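Local coordinates for phenazine biosynthesis protein, PhzF family (Bacillus anthracis, PDB 3EDN) that is of unestablished substrate but probably acts as an isomerase of the PhzF family, whose namesake takes part in phenazine biosynthesis, at residues Gly79-Leu84 with Leu105-Gly110; Glu116-Met121 with Arg267-Val272; Ala139-Leu144 with Ala195-Ile200; Val174-Lys179 with Gly259-Lys264; Tyr240-Glu245 with Glu279-Asp284. One frame throughout, in Å; residues are numbered along the deposited sequence. Where two conformers were deposited one is given.

Contact 1. Residues Gly79-Leu84 with Leu105-Gly110; sequences GTIYAL and LPIQIG
Leu84 N donates to Thr80 O at 2.9 Å within the helix that carries Ile81, the residue whose side chain touches Ile109 and Ile107 of the strand. Ala83 N to Gly79 O, also 2.9 Å, belongs to the same helix. Contact with the strand is made through one methyl branch. CG1 of Ile81 lies beside the backbone N (chi1 -56°), which leaves CG2 anti to it. This CG2 methyl of Ile81 reaches Ile109 CD1 at 3.9 Å and, more loosely, Ile107 CG2 at 4.4 Å. The side chains of Ile81 and Ile109 cross at about a right angle. Ile107 and Ile109 both point at the helix, while Gln108 between them is exposed. Around this trio Leu96, Ile98, Ile59 and Ile119 add further aliphatic surface to Ile81. The arrangement fits the diaminopimelate epimerase-like fold, in which strands curl round a central helix, here 74-86. All three isoleucines are buried; Ile81 and Ile109 are in van der Waals contact, and the Ile107 pair is looser. With no hydrogen bond between the segments, what holds helix and strand together at this point is dispersion and exclusion of water.

Contact 2. Residues Glu116-Met121 with Arg267-Val272; sequences ETFIKM and RVTVYV
Lys120 and Tyr271 make a cation-pi contact between strands 117-122 and 266-273, which do not pair with each other but both run antiparallel to strand 282-298. The nearest CA atoms, those of Lys120 and Thr269, are 8.8 Å apart, which agrees with one strand lying between. Lys120 is extended throughout, with CG anti to the backbone N (chi1 -177°), and lies over one face of the Tyr271 ring. Its NZ is 4.1 Å from the ring centroid of Tyr271 and 13° off the normal. The preceding CE adds a CH-pi contact to the same ring. Further along, Phe118 CE2 approaches Thr269 OG1 obliquely at 3.7 Å. At the end, a water links Glu116 OE1 to Arg267 NH2, a bridge that is doubtful because both side chains have a second conformer. Such bridging over a shared strand is consistent with a junction between the two lobes of the diaminopimelate epimerase-like fold.

Contact 3. Residues Ala139-Leu144 with Ala195-Ile200; sequences AHSIGL and ASIHPI
Ile142 adopts one of the less common isoleucine rotamers: its CG1 branch sits in the crowded position between the backbone N and the carbonyl carbon (chi1 55°). The extended remainder of that branch carries CD1 to Pro199 CG, 3.9 Å away, and the two side chains slide past each other in opposite directions. The other branch, CG2, faces Ile197 CG2 at the looser distance of 4.4 Å. Ser141 completes the touching surface, its OG lying 4.1 Å from Ile197 CD1. That hydroxyl is buried against a methyl, but its polar need is met within the helix, by a hydrogen bond with Leu138 O. Beyond the two segments, Met178 and Phe216 pack on both Ile142 and Pro199. Ile142 follows the last helical turn, and its N bonds Ala139 O at 3.2 Å. Leu144 N reaches the same Ala139 O at 2.8 Å from the opposite face of its plane (6-to-1), while Gly143 N reaches His140 O at 3.0 Å (5-to-2). With Gly143 at C-prime (phi 78°), these last two bonds define a Schellman motif. It closes helix 135-141, and Ile142, just after the helix, packs on strand 196-201 of the diaminopimelate epimerase-like fold.

Contact 4. Residues Val174-Lys179 with Gly259-Lys264; sequences VCERMK and GQEIHK
Cys175 CB meets Glu261 OE2 at 3.1 Å, a close approach of carbon to carboxylate oxygen that is not a hydrogen bond. The thiol stands further off, with SG 4.2 Å from Glu261 OE2, because SG is turned beside its own backbone N (chi1 -71°). The carboxylate gets there through a bend at chi2 of Glu261 (93°), which swings its end toward the helix. The next residue, Glu176, adds a loose aliphatic contact, its CG 4.5 Å from Glu261 CG. The two acids keep their charged ends apart, Glu176 OE2 lying 6.7 Å from Glu261 OE2, and Glu176 OE2 is hydrogen-bonded to Tyr205 OH. In the next shell, His212 touches Cys175 and makes a weak hydrogen bond with Glu261 OE1; Arg214 packs on Glu261 and bonds Cys175 O. The loop bearing Glu261 is held by its own backbone. Gly259 O receives Lys264 N at 2.8 Å and Ile262 N at 3.0 Å from opposite faces, and His263 N bonds Gln260 O at 3.0 Å. Farther out, Lys264 NZ binds Gly19 O and Asn17 O. The 6-to-1 and 5-to-2 backbone bonds, with His263 at positive phi, are the pattern of a Schellman loop.

Contact 5. Residues Tyr240-Glu245 with Glu279-Asp284; sequences YATYVE and EKLQID
Ala241 is the first residue of 240-245 to meet the other segment, its CB lying 4.0 Å from Leu281 CD1. Just before it, Tyr240 O takes two donors from opposite faces of its plane, Val244 N at 2.9 Å and Glu245 N at 2.8 Å, the second in a wider pi-type turn. Thr242 comes next and brings its OG1 to 3.8 Å from the same Leu281 methyl, CD1, the side chains crossing at a slant. That oxygen is turned beside its backbone N (chi1 -54°) and is hydrogen-bonded to Ala238 O, one turn earlier, so the methyl packs against an oxygen already engaged. Helix 230-244 is probably the central helix of the second lobe of this diaminopimelate epimerase-like fold, with Val272 of strand 266-273 touching both Ala241 and Leu281. The other branch of Thr242, CG2, sits 4.1 Å above the plane of the Tyr243 ring, over its centre. Past Leu281 the chain enters strand 282-298, where Gln282 NE2 donates to Asp284 OD2 at 3.2 Å with an N-H...O angle of 162°. Asp284 OD1 in turn forms a salt bridge with Arg122.

In the fold
Contacts 1 and 2 meet through the neighbouring antiparallel strands 103-111 and 117-122: Gly110 O lies 2.8 Å from Phe118 N, and Ile107 CG2 lies 3.6 Å from Ile119 CG2. Contact 5 joins contact 2 through strand 282-298, with Tyr271 N 2.8 Å from Asp284 O. Contacts 3 and 4 form a second cluster, their centres 12 Å apart, linked by Ile142 O to Lys179 N at 3.0 Å and by Met178 packing on Leu144. Contacts 1 and 3 lie on opposite sides of the chain's centre, centres 32 Å apart. Contact 4 adjoins contact 2 only in sequence. In PhzF relatives the active site lies between the two lobes, so contact 2 is probably near that junction.

Contact 1. Residues Gly79-Leu84 with Leu105-Gly110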
# COMPACT_ATOMS: atom_id res chain seq x y z
N GLY A 79 -20.60 -7.85 -0.02
CA GLY A 79 -20.69 -7.50 -1.43
C GLY A 79 -19.52 -8.06 -2.24
O GLY A 79 -19.70 -8.57 -3.36
N THR A 80 -18.33 -7.97 -1.67
CA THR A 80 -17.12 -8.36 -2.42
C THR A 80 -17.03 -9.87 -2.62
O THR A 80 -16.78 -10.35 -3.73
CB THR A 80 -15.84 -7.82 -1.76
OG1 THR A 80 -15.90 -6.39 -1.70
CG2 THR A 80 -14.59 -8.23 -2.53
N ILE A 81 -17.25 -10.64 -1.56
CA ILE A 81 -17.21 -12.08 -1.72
C ILE A 81 -18.37 -12.55 -2.61
O ILE A 81 -18.19 -13.44 -3.43
CB ILE A 81 -17.21 -12.83 -0.38
CG1 ILE A 81 -16.04 -12.35 0.49
CG2 ILE A 81 -17.13 -14.35 -0.62
CD1 ILE A 81 -14.70 -12.38 -0.21
N TYR A 82 -19.55 -11.97 -2.46
CA TYR A 82 -20.64 -12.30 -3.37
C TYR A 82 -20.21 -12.08 -4.84
O TYR A 82 -20.44 -12.92 -5.72
CB TYR A 82 -21.87 -11.45 -3.06
CG TYR A 82 -23.01 -11.75 -4.00
CD1 TYR A 82 -23.97 -12.72 -3.68
CD2 TYR A 82 -23.11 -11.11 -5.23
CE1 TYR A 82 -25.01 -13.02 -4.56
CE2 TYR A 82 -24.15 -11.39 -6.11
CZ TYR A 82 -25.08 -12.35 -5.77
OH TYR A 82 -26.09 -12.61 -6.67
N ALA A 83 -19.63 -10.91 -5.12
CA ALA A 83 -19.22 -10.61 -6.49
C ALA A 83 -18.16 -11.60 -6.99
O ALA A 83 -18.25 -12.12 -8.10
CB ALA A 83 -18.71 -9.19 -6.57
N LEU A 84 -17.15 -11.86 -6.16
CA LEU A 84 -16.13 -12.83 -6.57
C LEU A 84 -16.74 -14.19 -6.87
O LEU A 84 -16.42 -14.83 -7.88
CB LEU A 84 -15.04 -12.98 -5.51
CG LEU A 84 -14.14 -11.78 -5.24
CD1 LEU A 84 -13.34 -11.95 -3.97
CD2 LEU A 84 -13.17 -11.59 -6.41
N LEU A 105 -10.37 -13.61 8.82
CA LEU A 105 -11.82 -13.86 8.92
C LEU A 105 -12.23 -15.12 8.18
O LEU A 105 -12.01 -15.23 6.99
CB LEU A 105 -12.61 -12.69 8.31
CG LEU A 105 -12.30 -11.28 8.77
CD1 LEU A 105 -13.21 -10.32 8.01
CD2 LEU A 105 -12.47 -11.13 10.28
N PRO A 106 -12.83 -16.08 8.88
CA PRO A 106 -13.45 -17.21 8.20
C PRO A 106 -14.82 -16.80 7.66
O PRO A 106 -15.66 -16.26 8.40
CB PRO A 106 -13.64 -18.25 9.31
CG PRO A 106 -13.04 -17.68 10.52
CD PRO A 106 -12.91 -16.20 10.34
N ILE A 107 -15.06 -17.10 6.38
CA ILE A 107 -16.29 -16.78 5.68
C ILE A 107 -16.93 -18.04 5.17
O ILE A 107 -16.23 -18.92 4.65
CB ILE A 107 -15.97 -15.89 4.45
CG1 ILE A 107 -15.25 -14.61 4.87
CG2 ILE A 107 -17.22 -15.63 3.58
CD1 ILE A 107 -15.98 -13.76 5.89
N GLN A 108 -18.25 -18.17 5.32
CA GLN A 108 -18.98 -19.29 4.72
C GLN A 108 -19.77 -18.79 3.53
O GLN A 108 -20.35 -17.72 3.57
CB GLN A 108 -19.95 -19.91 5.72
CG GLN A 108 -19.39 -20.05 7.10
CD GLN A 108 -18.13 -20.89 7.12
OE1 GLN A 108 -18.04 -21.90 6.42
NE2 GLN A 108 -17.16 -20.47 7.92
N ILE A 109 -19.81 -19.59 2.48
CA ILE A 109 -20.54 -19.25 1.28
C ILE A 109 -21.60 -20.31 1.09
O ILE A 109 -21.29 -21.50 0.96
CB ILE A 109 -19.60 -19.20 0.06
CG1 ILE A 109 -18.47 -18.21 0.33
CG2 ILE A 109 -20.42 -18.84 -1.19
CD1 ILE A 109 -17.31 -18.26 -0.67
N GLY A 110 -22.86 -19.87 1.08
CA GLY A 110 -23.98 -20.79 1.01
C GLY A 110 -25.00 -20.32 -0.00
O GLY A 110 -24.78 -19.33 -0.69

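Contact 2. Residues Glu116-Met121 with Arg267-Val272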
# COMPACT_ATOMS: atom_id res chain seq x y z
N GLU A 116 -30.21 -17.96 -4.03
CA GLU A 116 -29.28 -16.84 -3.95
C GLU A 116 -28.07 -17.17 -3.08
O GLU A 116 -28.23 -17.74 -2.00
CB GLU A 116 -29.98 -15.61 -3.34
CG GLU A 116 -31.28 -15.17 -4.00
CD GLU A 116 -31.76 -13.82 -3.49
OE1 GLU A 116 -32.37 -13.78 -2.40
OE2 GLU A 116 -31.52 -12.80 -4.17
N THR A 117 -26.88 -16.79 -3.52
CA THR A 117 -25.68 -16.97 -2.73
C THR A 117 -25.67 -16.02 -1.54
O THR A 117 -25.92 -14.82 -1.69
CB THR A 117 -24.42 -16.77 -3.59
OG1 THR A 117 -24.33 -17.84 -4.55
CG2 THR A 117 -23.18 -16.74 -2.72
N PHE A 118 -25.41 -16.59 -0.37
CA PHE A 118 -25.30 -15.83 0.87
C PHE A 118 -23.90 -15.94 1.43
O PHE A 118 -23.27 -17.00 1.37
CB PHE A 118 -26.32 -16.38 1.89
CG PHE A 118 -27.63 -15.65 1.88
CD1 PHE A 118 -28.46 -15.65 0.76
CD2 PHE A 118 -28.02 -14.93 3.00
CE1 PHE A 118 -29.66 -14.95 0.78
CE2 PHE A 118 -29.21 -14.24 3.01
CZ PHE A 118 -30.02 -14.24 1.91
N ILE A 119 -23.40 -14.84 1.98
CA ILE A 119 -22.06 -14.76 2.57
C ILE A 119 -22.25 -14.57 4.07
O ILE A 119 -22.91 -13.61 4.50
CB ILE A 119 -21.29 -13.54 2.03
CG1 ILE A 119 -21.30 -13.53 0.49
CG2 ILE A 119 -19.89 -13.49 2.59
CD1 ILE A 119 -20.84 -14.82 -0.15
N LYS A 120 -21.65 -15.47 4.86
CA LYS A 120 -21.89 -15.53 6.30
C LYS A 120 -20.60 -15.26 7.05
O LYS A 120 -19.55 -15.79 6.69
CB LYS A 120 -22.44 -16.91 6.67
CG LYS A 120 -22.81 -17.09 8.13
CD LYS A 120 -23.41 -18.50 8.33
CE LYS A 120 -23.71 -18.79 9.79
NZ LYS A 120 -24.19 -20.20 9.95
N MSE A 121 -20.66 -14.44 8.09
CA MSE A 121 -19.46 -14.13 8.86
C MSE A 121 -19.79 -14.03 10.34
O MSE A 121 -20.95 -13.84 10.71
CB MSE A 121 -18.80 -12.84 8.37
CG MSE A 121 -19.65 -11.60 8.47
SE MSE A 121 -19.11 -10.22 7.15
CE MSE A 121 -19.21 -11.34 5.57
N ARG A 267 -32.12 -6.67 3.81
CA ARG A 267 -32.38 -7.77 4.74
C ARG A 267 -31.06 -8.36 5.18
O ARG A 267 -30.13 -8.53 4.39
CB ARG A 267 -33.28 -8.84 4.11
CG ARG A 267 -34.74 -8.40 3.97
CD ARG A 267 -35.66 -9.56 3.63
NE ARG A 267 -35.37 -10.16 2.33
CZ ARG A 267 -35.90 -9.75 1.17
NH1 ARG A 267 -36.75 -8.73 1.15
NH2 ARG A 267 -35.58 -10.36 0.04
N VAL A 268 -30.97 -8.64 6.47
CA VAL A 268 -29.82 -9.31 7.04
C VAL A 268 -30.30 -10.53 7.81
O VAL A 268 -31.23 -10.44 8.62
CB VAL A 268 -29.02 -8.41 7.98
CG1 VAL A 268 -27.76 -9.13 8.45
CG2 VAL A 268 -28.67 -7.12 7.28
N THR A 269 -29.70 -11.69 7.52
CA THR A 269 -29.99 -12.88 8.31
C THR A 269 -29.05 -12.96 9.50
O THR A 269 -27.85 -12.80 9.36
CB THR A 269 -29.90 -14.14 7.43
OG1 THR A 269 -30.85 -14.02 6.36
CG2 THR A 269 -30.22 -15.40 8.24
N VAL A 270 -29.62 -13.16 10.69
CA VAL A 270 -28.84 -13.23 11.92
C VAL A 270 -28.97 -14.60 12.56
O VAL A 270 -30.10 -15.05 12.77
CB VAL A 270 -29.22 -12.12 12.92
CG1 VAL A 270 -28.23 -12.12 14.11
CG2 VAL A 270 -29.25 -10.76 12.21
N TYR A 271 -27.84 -15.23 12.83
CA TYR A 271 -27.81 -16.55 13.47
C TYR A 271 -27.34 -16.40 14.90
O TYR A 271 -26.29 -15.78 15.16
CB TYR A 271 -26.86 -17.50 12.73
CG TYR A 271 -27.12 -17.58 11.25
CD1 TYR A 271 -27.81 -18.65 10.71
CD2 TYR A 271 -26.69 -16.57 10.39
CE1 TYR A 271 -28.07 -18.72 9.34
CE2 TYR A 271 -26.93 -16.63 9.05
CZ TYR A 271 -27.61 -17.70 8.52
OH TYR A 271 -27.84 -17.75 7.16
N VAL A 272 -28.12 -16.93 15.84
CA VAL A 272 -27.79 -16.82 17.25
C VAL A 272 -27.58 -18.22 17.78
O VAL A 272 -28.47 -19.07 17.65
CB VAL A 272 -28.93 -16.16 18.04
CG1 VAL A 272 -28.49 -15.93 19.48
CG2 VAL A 272 -29.32 -14.84 17.39
O HOH W 1 -33.08 -12.27 0.14

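Contact 3. Residues Ala139-Leu144 with Ala195-Ile200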
# COMPACT_ATOMS: atom_id res chain seq x y z
N ALA A 139 -36.68 10.30 22.68
CA ALA A 139 -37.76 10.33 21.71
C ALA A 139 -37.68 11.61 20.86
O ALA A 139 -37.80 11.58 19.64
CB ALA A 139 -39.11 10.22 22.40
N HIS A 140 -37.49 12.73 21.53
CA HIS A 140 -37.42 14.00 20.83
C HIS A 140 -36.23 14.06 19.85
O HIS A 140 -36.33 14.69 18.79
CB HIS A 140 -37.34 15.16 21.83
CG HIS A 140 -38.65 15.48 22.50
ND1 HIS A 140 -38.75 16.33 23.58
CD2 HIS A 140 -39.92 15.06 22.23
CE1 HIS A 140 -40.02 16.43 23.95
NE2 HIS A 140 -40.75 15.67 23.15
N SER A 141 -35.13 13.40 20.20
CA SER A 141 -33.91 13.44 19.38
C SER A 141 -34.13 12.76 18.03
O SER A 141 -33.40 13.03 17.06
CB SER A 141 -32.72 12.81 20.11
OG SER A 141 -32.79 11.40 20.12
N ILE A 142 -35.12 11.87 17.98
CA ILE A 142 -35.50 11.22 16.72
C ILE A 142 -36.86 11.69 16.20
O ILE A 142 -37.48 11.02 15.38
CB ILE A 142 -35.42 9.66 16.80
CG1 ILE A 142 -36.23 9.08 17.96
CG2 ILE A 142 -33.96 9.21 16.95
CD1 ILE A 142 -36.16 7.54 18.02
N GLY A 143 -37.30 12.86 16.67
CA GLY A 143 -38.48 13.49 16.11
C GLY A 143 -39.81 12.91 16.57
O GLY A 143 -40.83 13.12 15.92
N LEU A 144 -39.79 12.20 17.70
CA LEU A 144 -40.96 11.53 18.23
C LEU A 144 -41.41 12.10 19.57
O LEU A 144 -40.76 13.00 20.12
CB LEU A 144 -40.67 10.04 18.41
CG LEU A 144 -40.32 9.27 17.14
CD1 LEU A 144 -39.94 7.85 17.55
CD2 LEU A 144 -41.48 9.28 16.18
N ALA A 195 -22.45 6.71 20.33
CA ALA A 195 -23.21 5.59 19.76
C ALA A 195 -24.16 6.06 18.67
O ALA A 195 -24.65 7.18 18.71
CB ALA A 195 -23.99 4.86 20.85
N SER A 196 -24.43 5.19 17.70
CA SER A 196 -25.53 5.41 16.77
C SER A 196 -26.83 5.04 17.49
O SER A 196 -26.81 4.45 18.58
CB SER A 196 -25.36 4.50 15.56
OG SER A 196 -25.17 3.17 15.99
N ILE A 197 -27.96 5.40 16.88
CA ILE A 197 -29.27 5.05 17.41
C ILE A 197 -30.06 4.22 16.40
O ILE A 197 -30.24 4.64 15.25
CB ILE A 197 -30.10 6.30 17.83
CG1 ILE A 197 -29.36 7.08 18.92
CG2 ILE A 197 -31.50 5.86 18.32
CD1 ILE A 197 -30.08 8.34 19.41
N HIS A 198 -30.52 3.05 16.84
CA HIS A 198 -31.17 2.11 15.94
C HIS A 198 -32.54 1.68 16.46
O HIS A 198 -32.68 0.63 17.11
CB HIS A 198 -30.28 0.88 15.75
CG HIS A 198 -30.58 0.14 14.48
ND1 HIS A 198 -29.81 0.25 13.35
CD2 HIS A 198 -31.62 -0.67 14.15
CE1 HIS A 198 -30.32 -0.49 12.39
NE2 HIS A 198 -31.43 -1.05 12.84
N PRO A 199 -33.57 2.49 16.18
CA PRO A 199 -34.93 2.14 16.60
C PRO A 199 -35.42 0.88 15.91
O PRO A 199 -35.03 0.59 14.77
CB PRO A 199 -35.75 3.35 16.18
CG PRO A 199 -34.75 4.48 16.03
CD PRO A 199 -33.52 3.79 15.49
N ILE A 200 -36.24 0.11 16.62
CA ILE A 200 -36.73 -1.16 16.11
C ILE A 200 -38.22 -1.36 16.41
O ILE A 200 -38.78 -0.72 17.32
CB ILE A 200 -35.96 -2.38 16.69
CG1 ILE A 200 -36.19 -2.52 18.20
CG2 ILE A 200 -34.48 -2.26 16.35
CD1 ILE A 200 -35.74 -3.82 18.79

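Contact 4. Residues Val174-Lys179 with Gly259-Lys264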
# COMPACT_ATOMS: atom_id res chain seq x y z
N VAL A 174 -44.82 4.72 13.41
CA VAL A 174 -43.88 5.51 14.20
C VAL A 174 -42.55 5.65 13.46
O VAL A 174 -41.99 6.74 13.36
CB VAL A 174 -43.64 4.89 15.60
CG1 VAL A 174 -42.49 5.58 16.29
CG2 VAL A 174 -44.91 4.94 16.45
N CYS A 175 -42.05 4.55 12.91
CA CYS A 175 -40.78 4.60 12.20
C CYS A 175 -40.82 5.60 11.05
O CYS A 175 -39.83 6.29 10.80
CB CYS A 175 -40.40 3.23 11.68
SG CYS A 175 -39.91 2.09 12.99
N GLU A 176 -41.97 5.66 10.36
CA GLU A 176 -42.14 6.53 9.18
C GLU A 176 -42.04 8.01 9.54
O GLU A 176 -41.64 8.83 8.70
CB GLU A 176 -43.47 6.23 8.47
CG GLU A 176 -43.53 4.85 7.79
CD GLU A 176 -44.90 4.47 7.23
OE1 GLU A 176 -45.78 5.34 7.10
OE2 GLU A 176 -45.09 3.27 6.91
N ARG A 177 -42.40 8.35 10.77
CA ARG A 177 -42.37 9.74 11.24
C ARG A 177 -41.01 10.20 11.75
O ARG A 177 -40.80 11.40 11.97
CB ARG A 177 -43.38 9.92 12.37
CG ARG A 177 -44.84 9.87 11.93
CD ARG A 177 -45.76 9.67 13.15
NE ARG A 177 -45.37 10.56 14.24
CZ ARG A 177 -45.36 10.20 15.52
NH1 ARG A 177 -45.73 8.98 15.89
NH2 ARG A 177 -44.96 11.07 16.44
N MSE A 178 -40.09 9.28 11.96
CA MSE A 178 -38.81 9.67 12.55
C MSE A 178 -38.02 10.66 11.74
O MSE A 178 -38.02 10.62 10.50
CB MSE A 178 -37.95 8.46 12.79
CG MSE A 178 -38.50 7.61 13.85
SE MSE A 178 -37.55 5.93 13.82
CE MSE A 178 -38.12 5.46 15.50
N LYS A 179 -37.35 11.55 12.47
CA LYS A 179 -36.47 12.56 11.90
C LYS A 179 -35.31 12.74 12.85
O LYS A 179 -35.47 13.32 13.91
CB LYS A 179 -37.22 13.89 11.74
CG LYS A 179 -38.36 13.84 10.74
CD LYS A 179 -38.91 15.23 10.48
CE LYS A 179 -40.00 15.20 9.43
NZ LYS A 179 -40.46 16.58 9.09
N GLY A 259 -34.27 0.04 5.73
CA GLY A 259 -34.13 0.89 4.55
C GLY A 259 -35.41 1.27 3.82
O GLY A 259 -35.35 2.06 2.90
N GLN A 260 -36.54 0.68 4.20
CA GLN A 260 -37.78 0.91 3.46
C GLN A 260 -38.19 2.39 3.49
O GLN A 260 -38.68 2.95 2.48
CB GLN A 260 -38.89 -0.00 4.00
CG GLN A 260 -38.64 -1.51 3.79
CD GLN A 260 -37.53 -2.09 4.65
OE1 GLN A 260 -37.27 -1.60 5.73
NE2 GLN A 260 -36.86 -3.14 4.15
N GLU A 261 -37.94 3.05 4.61
CA GLU A 261 -38.31 4.46 4.78
C GLU A 261 -37.49 5.38 3.89
O GLU A 261 -37.88 6.54 3.64
CB GLU A 261 -38.16 4.88 6.24
CG GLU A 261 -39.13 4.18 7.20
CD GLU A 261 -38.53 2.93 7.83
OE1 GLU A 261 -37.84 2.16 7.14
OE2 GLU A 261 -38.75 2.72 9.05
N ILE A 262 -36.34 4.89 3.42
CA ILE A 262 -35.55 5.65 2.45
C ILE A 262 -35.50 4.94 1.10
O ILE A 262 -34.52 5.08 0.35
CB ILE A 262 -34.13 6.01 2.96
CG1 ILE A 262 -33.35 4.77 3.36
CG2 ILE A 262 -34.21 6.96 4.13
CD1 ILE A 262 -31.96 5.10 3.83
N HIS A 263 -36.56 4.19 0.81
CA HIS A 263 -36.82 3.66 -0.54
C HIS A 263 -35.92 2.51 -0.94
O HIS A 263 -35.68 2.26 -2.13
CB HIS A 263 -36.75 4.80 -1.56
CG HIS A 263 -37.48 6.02 -1.09
ND1 HIS A 263 -36.83 7.20 -0.77
CD2 HIS A 263 -38.78 6.20 -0.77
CE1 HIS A 263 -37.72 8.07 -0.33
NE2 HIS A 263 -38.91 7.49 -0.32
N LYS A 264 -35.39 1.82 0.07
CA LYS A 264 -34.54 0.66 -0.14
C LYS A 264 -35.25 -0.57 0.39
O LYS A 264 -36.41 -0.51 0.82
CB LYS A 264 -33.21 0.85 0.58
CG LYS A 264 -32.48 2.14 0.24
CD LYS A 264 -31.61 1.96 -0.96
CE LYS A 264 -30.26 2.68 -0.77
NZ LYS A 264 -29.26 2.20 -1.77

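Contact 5. Residues Tyr240-Glu245 with Glu279-Asp284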
# COMPACT_ATOMS: atom_id res chain seq x y z
N TYR A 240 -33.09 -9.82 20.21
CA TYR A 240 -34.27 -10.65 20.01
C TYR A 240 -34.19 -11.91 20.84
O TYR A 240 -35.15 -12.28 21.52
CB TYR A 240 -34.37 -11.00 18.52
CG TYR A 240 -35.65 -11.67 18.06
CD1 TYR A 240 -36.79 -10.93 17.82
CD2 TYR A 240 -35.68 -13.03 17.82
CE1 TYR A 240 -37.95 -11.52 17.36
CE2 TYR A 240 -36.83 -13.64 17.36
CZ TYR A 240 -37.96 -12.88 17.14
OH TYR A 240 -39.11 -13.48 16.68
N ALA A 241 -33.03 -12.56 20.79
CA ALA A 241 -32.80 -13.80 21.52
C ALA A 241 -32.76 -13.58 23.04
O ALA A 241 -32.96 -14.53 23.79
CB ALA A 241 -31.50 -14.47 21.05
N THR A 242 -32.50 -12.35 23.47
CA THR A 242 -32.33 -12.04 24.90
C THR A 242 -33.61 -11.48 25.54
O THR A 242 -33.89 -11.76 26.72
CB THR A 242 -31.14 -11.07 25.12
OG1 THR A 242 -29.96 -11.61 24.51
CG2 THR A 242 -30.86 -10.86 26.62
N TYR A 243 -34.40 -10.72 24.77
CA TYR A 243 -35.57 -10.02 25.30
C TYR A 243 -36.91 -10.42 24.68
O TYR A 243 -37.96 -10.19 25.28
CB TYR A 243 -35.42 -8.50 25.13
CG TYR A 243 -34.21 -7.91 25.81
CD1 TYR A 243 -34.18 -7.73 27.19
CD2 TYR A 243 -33.10 -7.52 25.08
CE1 TYR A 243 -33.08 -7.18 27.81
CE2 TYR A 243 -31.99 -6.98 25.69
CZ TYR A 243 -31.98 -6.81 27.06
OH TYR A 243 -30.86 -6.27 27.66
N VAL A 244 -36.89 -10.99 23.48
CA VAL A 244 -38.13 -11.17 22.73
C VAL A 244 -38.54 -12.64 22.64
O VAL A 244 -39.63 -13.02 23.08
CB VAL A 244 -38.06 -10.54 21.32
CG1 VAL A 244 -39.41 -10.62 20.63
CG2 VAL A 244 -37.60 -9.09 21.41
N GLU A 245 -37.66 -13.47 22.08
CA GLU A 245 -37.93 -14.89 21.93
C GLU A 245 -36.76 -15.65 22.51
O GLU A 245 -35.80 -15.97 21.80
CB GLU A 245 -38.13 -15.25 20.45
CG GLU A 245 -39.41 -14.71 19.81
CD GLU A 245 -40.68 -15.26 20.45
OE1 GLU A 245 -40.63 -16.36 21.03
OE2 GLU A 245 -41.73 -14.59 20.36
N GLU A 279 -19.94 -18.44 27.47
CA GLU A 279 -20.52 -17.47 28.41
C GLU A 279 -21.49 -16.52 27.73
O GLU A 279 -22.37 -15.97 28.38
CB GLU A 279 -19.42 -16.65 29.07
CG GLU A 279 -18.52 -17.45 29.98
CD GLU A 279 -17.74 -16.58 30.95
OE1 GLU A 279 -17.74 -15.33 30.79
OE2 GLU A 279 -17.13 -17.16 31.87
N LYS A 280 -21.32 -16.31 26.43
CA LYS A 280 -22.16 -15.38 25.69
C LYS A 280 -22.75 -16.07 24.48
O LYS A 280 -22.27 -17.13 24.05
CB LYS A 280 -21.34 -14.17 25.21
CG LYS A 280 -20.80 -13.25 26.33
CD LYS A 280 -21.84 -12.28 26.85
CE LYS A 280 -21.24 -11.26 27.84
NZ LYS A 280 -20.66 -10.05 27.13
N LEU A 281 -23.77 -15.46 23.90
CA LEU A 281 -24.29 -15.92 22.62
C LEU A 281 -23.22 -15.74 21.55
O LEU A 281 -22.33 -14.88 21.65
CB LEU A 281 -25.57 -15.17 22.23
CG LEU A 281 -26.77 -15.27 23.18
CD1 LEU A 281 -27.87 -14.30 22.81
CD2 LEU A 281 -27.33 -16.69 23.20
N GLN A 282 -23.29 -16.59 20.53
CA GLN A 282 -22.46 -16.43 19.34
C GLN A 282 -23.35 -15.83 18.27
O GLN A 282 -24.48 -16.29 18.08
CB GLN A 282 -21.92 -17.78 18.88
CG GLN A 282 -21.21 -17.73 17.55
CD GLN A 282 -20.77 -19.10 17.09
OE1 GLN A 282 -20.09 -19.82 17.83
NE2 GLN A 282 -21.14 -19.47 15.87
N ILE A 283 -22.87 -14.79 17.60
CA ILE A 283 -23.66 -14.09 16.58
C ILE A 283 -22.95 -14.17 15.24
O ILE A 283 -21.79 -13.78 15.13
CB ILE A 283 -23.90 -12.60 16.94
CG1 ILE A 283 -24.69 -12.49 18.25
CG2 ILE A 283 -24.62 -11.87 15.79
CD1 ILE A 283 -26.11 -13.02 18.15
N ASP A 284 -23.65 -14.72 14.25
CA ASP A 284 -23.21 -14.62 12.86
C ASP A 284 -24.23 -13.81 12.07
O ASP A 284 -25.42 -13.79 12.37
CB ASP A 284 -23.12 -16.00 12.22
CG ASP A 284 -22.20 -16.96 12.99
OD1 ASP A 284 -20.97 -16.76 12.98
OD2 ASP A 284 -22.71 -17.94 13.59